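Long-range contact in probable transcriptional regulator, LysR family protein (PDB 2QL3), which probably acts as a DNA-binding transcriptional regulator of the LysR family, represented here by its C-terminal substrate-binding domain: residues P67-V72 against V185-Q190. Numbering follows the deposited sequence.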
loop_
_atom_site.group_PDB
_atom_site.type_symbol
_atom_site.label_atom_id
_atom_site.label_comp_id
_atom_site.label_asym_id
_atom_site.label_seq_id
_atom_site.Cartn_x
_atom_site.Cartn_y
_atom_site.Cartn_z
ATOM N N PRO A 67 -8.322 -23.265 13.006
ATOM C CA PRO A 67 -7.812 -24.026 14.147
ATOM C C PRO A 67 -6.656 -24.962 13.807
ATOM O O PRO A 67 -6.024 -25.442 14.739
ATOM C CB PRO A 67 -9.037 -24.850 14.602
ATOM C CG PRO A 67 -10.194 -24.082 14.153
ATOM C CD PRO A 67 -9.779 -23.469 12.822
ATOM N N GLU A 68 -6.380 -25.235 12.522
ATOM C CA GLU A 68 -5.277 -26.154 12.139
ATOM C C GLU A 68 -3.881 -25.487 12.323
ATOM O O GLU A 68 -2.849 -26.156 12.212
ATOM C CB GLU A 68 -5.433 -26.663 10.677
ATOM C CG GLU A 68 -6.502 -27.823 10.401
ATOM C CD GLU A 68 -6.197 -28.679 9.117
ATOM O OE1 GLU A 68 -6.503 -28.261 7.949
ATOM O OE2 GLU A 68 -5.681 -29.822 9.270
ATOM N N TRP A 69 -3.878 -24.164 12.568
ATOM C CA TRP A 69 -2.672 -23.349 12.664
ATOM C C TRP A 69 -2.249 -23.129 14.099
ATOM O O TRP A 69 -3.023 -22.724 14.936
ATOM C CB TRP A 69 -2.910 -21.987 11.993
ATOM C CG TRP A 69 -3.078 -22.078 10.447
ATOM C CD1 TRP A 69 -3.306 -23.216 9.685
ATOM C CD2 TRP A 69 -3.108 -20.978 9.534
ATOM N NE1 TRP A 69 -3.456 -22.883 8.360
ATOM C CE2 TRP A 69 -3.317 -21.518 8.228
ATOM C CE3 TRP A 69 -2.960 -19.596 9.682
ATOM C CZ2 TRP A 69 -3.368 -20.711 7.090
ATOM C CZ3 TRP A 69 -2.983 -18.788 8.545
ATOM C CH2 TRP A 69 -3.214 -19.348 7.264
ATOM N N GLN A 70 -1.015 -23.449 14.374
ATOM C CA GLN A 70 -0.355 -23.094 15.613
ATOM C C GLN A 70 0.013 -21.622 15.439
ATOM O O GLN A 70 0.347 -21.198 14.327
ATOM C CB GLN A 70 0.903 -23.936 15.735
ATOM C CG GLN A 70 0.641 -25.414 15.966
ATOM C CD GLN A 70 0.405 -25.706 17.438
ATOM O OE1 GLN A 70 1.357 -25.897 18.205
ATOM N NE2 GLN A 70 -0.859 -25.740 17.847
ATOM N N THR A 71 -0.078 -20.846 16.504
ATOM C CA THR A 71 0.223 -19.411 16.443
ATOM C C THR A 71 1.011 -19.014 17.706
ATOM O O THR A 71 0.903 -19.680 18.719
ATOM C CB THR A 71 -1.045 -18.512 16.373
ATOM O OG1 THR A 71 -1.808 -18.683 17.566
ATOM C CG2 THR A 71 -1.937 -18.796 15.118
ATOM N N VAL A 72 1.796 -17.940 17.630
ATOM C CA VAL A 72 2.478 -17.382 18.796
ATOM C C VAL A 72 2.354 -15.852 18.630
ATOM O O VAL A 72 2.737 -15.312 17.595
ATOM C CB VAL A 72 3.995 -17.804 18.856
ATOM C CG1 VAL A 72 4.764 -16.906 19.819
ATOM C CG2 VAL A 72 4.199 -19.238 19.333
ATOM N N VAL A 185 0.209 -12.483 15.015
ATOM C CA VAL A 185 0.865 -13.755 15.319
ATOM C C VAL A 185 1.858 -14.213 14.223
ATOM O O VAL A 185 1.726 -13.827 13.064
ATOM C CB VAL A 185 -0.190 -14.851 15.568
ATOM C CG1 VAL A 185 -1.113 -14.455 16.779
ATOM C CG2 VAL A 185 -1.051 -15.135 14.269
ATOM N N VAL A 186 2.866 -14.990 14.622
ATOM C CA VAL A 186 3.539 -15.951 13.698
ATOM C C VAL A 186 2.753 -17.279 13.673
ATOM O O VAL A 186 2.364 -17.800 14.723
ATOM C CB VAL A 186 5.052 -16.160 13.999
ATOM C CG1 VAL A 186 5.310 -16.839 15.403
ATOM C CG2 VAL A 186 5.740 -16.973 12.853
ATOM N N ALA A 187 2.446 -17.792 12.490
ATOM C CA ALA A 187 1.613 -18.994 12.397
ATOM C C ALA A 187 2.209 -20.060 11.503
ATOM O O ALA A 187 2.998 -19.774 10.607
ATOM C CB ALA A 187 0.160 -18.601 11.918
ATOM N N TRP A 188 1.885 -21.307 11.783
ATOM C CA TRP A 188 2.278 -22.413 10.925
ATOM C C TRP A 188 1.260 -23.513 11.111
ATOM O O TRP A 188 0.530 -23.512 12.066
ATOM C CB TRP A 188 3.681 -22.926 11.244
ATOM C CG TRP A 188 3.843 -23.507 12.627
ATOM C CD1 TRP A 188 3.781 -24.817 12.977
ATOM C CD2 TRP A 188 4.050 -22.770 13.841
ATOM N NE1 TRP A 188 3.959 -24.963 14.353
ATOM C CE2 TRP A 188 4.129 -23.722 14.905
ATOM C CE3 TRP A 188 4.189 -21.400 14.134
ATOM C CZ2 TRP A 188 4.375 -23.351 16.229
ATOM C CZ3 TRP A 188 4.416 -21.016 15.452
ATOM C CH2 TRP A 188 4.496 -21.997 16.494
ATOM N N HIS A 189 1.225 -24.464 10.204
ATOM C CA HIS A 189 0.191 -25.498 10.241
ATOM C C HIS A 189 0.562 -26.631 11.233
ATOM O O HIS A 189 1.670 -27.145 11.186
ATOM C CB HIS A 189 0.062 -25.991 8.798
ATOM C CG HIS A 189 -1.187 -26.753 8.502
ATOM N ND1 HIS A 189 -1.409 -28.031 8.967
ATOM C CD2 HIS A 189 -2.246 -26.447 7.714
ATOM C CE1 HIS A 189 -2.563 -28.476 8.493
ATOM N NE2 HIS A 189 -3.090 -27.536 7.721
ATOM N N GLN A 190 -0.363 -26.971 12.154
ATOM C CA GLN A 190 -0.296 -28.126 13.075
ATOM C C GLN A 190 0.381 -29.364 12.535
ATOM O O GLN A 190 0.994 -30.112 13.289
ATOM C CB GLN A 190 -1.714 -28.619 13.370
ATOM C CG GLN A 190 -2.129 -28.563 14.787
ATOM C CD GLN A 190 -3.591 -28.496 14.866
ATOM O OE1 GLN A 190 -4.308 -29.228 14.159
ATOM N NE2 GLN A 190 -4.078 -27.535 15.645
#
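Val185 packs on the side chain of Thr71, CB to CB at 3.8 Å, its own CB pointing toward strand 69-72 and its CG2 beside the methyl CG2 of Thr71, which lies on the face shared with Ala187 and Trp69. From here the strands run antiparallel, at 159° between their directions. Val186 pairs with Val72 through two backbone hydrogen bonds, N to O each way, and on the opposite face its CG1 packs against Val72 CB. Ala187 faces Thr71 in a non-hydrogen-bonded pair; its CB touches both the methyl CG2 of Thr71 and CE3 of Trp69, the latter at 4.0 Å. Trp188 and Gln70 form a hydrogen-bonded antiparallel pair, N to O both ways, with Gln70 N 2.8 Å from Trp188 O. With CG set between its backbone N and carbonyl carbon (chi1 63°), the indole swings across to Gln70, whose CB makes a CH-pi contact over one ring face, 3.6 Å from the five-membered ring centroid. Val72 CG2 arrives at the edge of the same indole, near CH2. His189 pairs with Trp69, CD2 facing the indole NE1 at an oblique tilt, and the side chain of Glu68 runs alongside it, its CB over one face of the imidazole. Gln190 leaves the strand but keeps hold: its N reaches Glu68 O at 2.6 Å, and its NE2 adds a weak bond to Pro67 O. These two bonds continue the pairing past the end of strand 182-189 in this lobe of the periplasmic-binding-protein-like domain. Strand 182-189 is flanked by strand 69-84 and, through backbone bonds of Val185 with Val60 and Ala187 with Ala58, by strand 57-61, while helix 43-51 packs Arg47, Leu50 and Glu51 against Trp69.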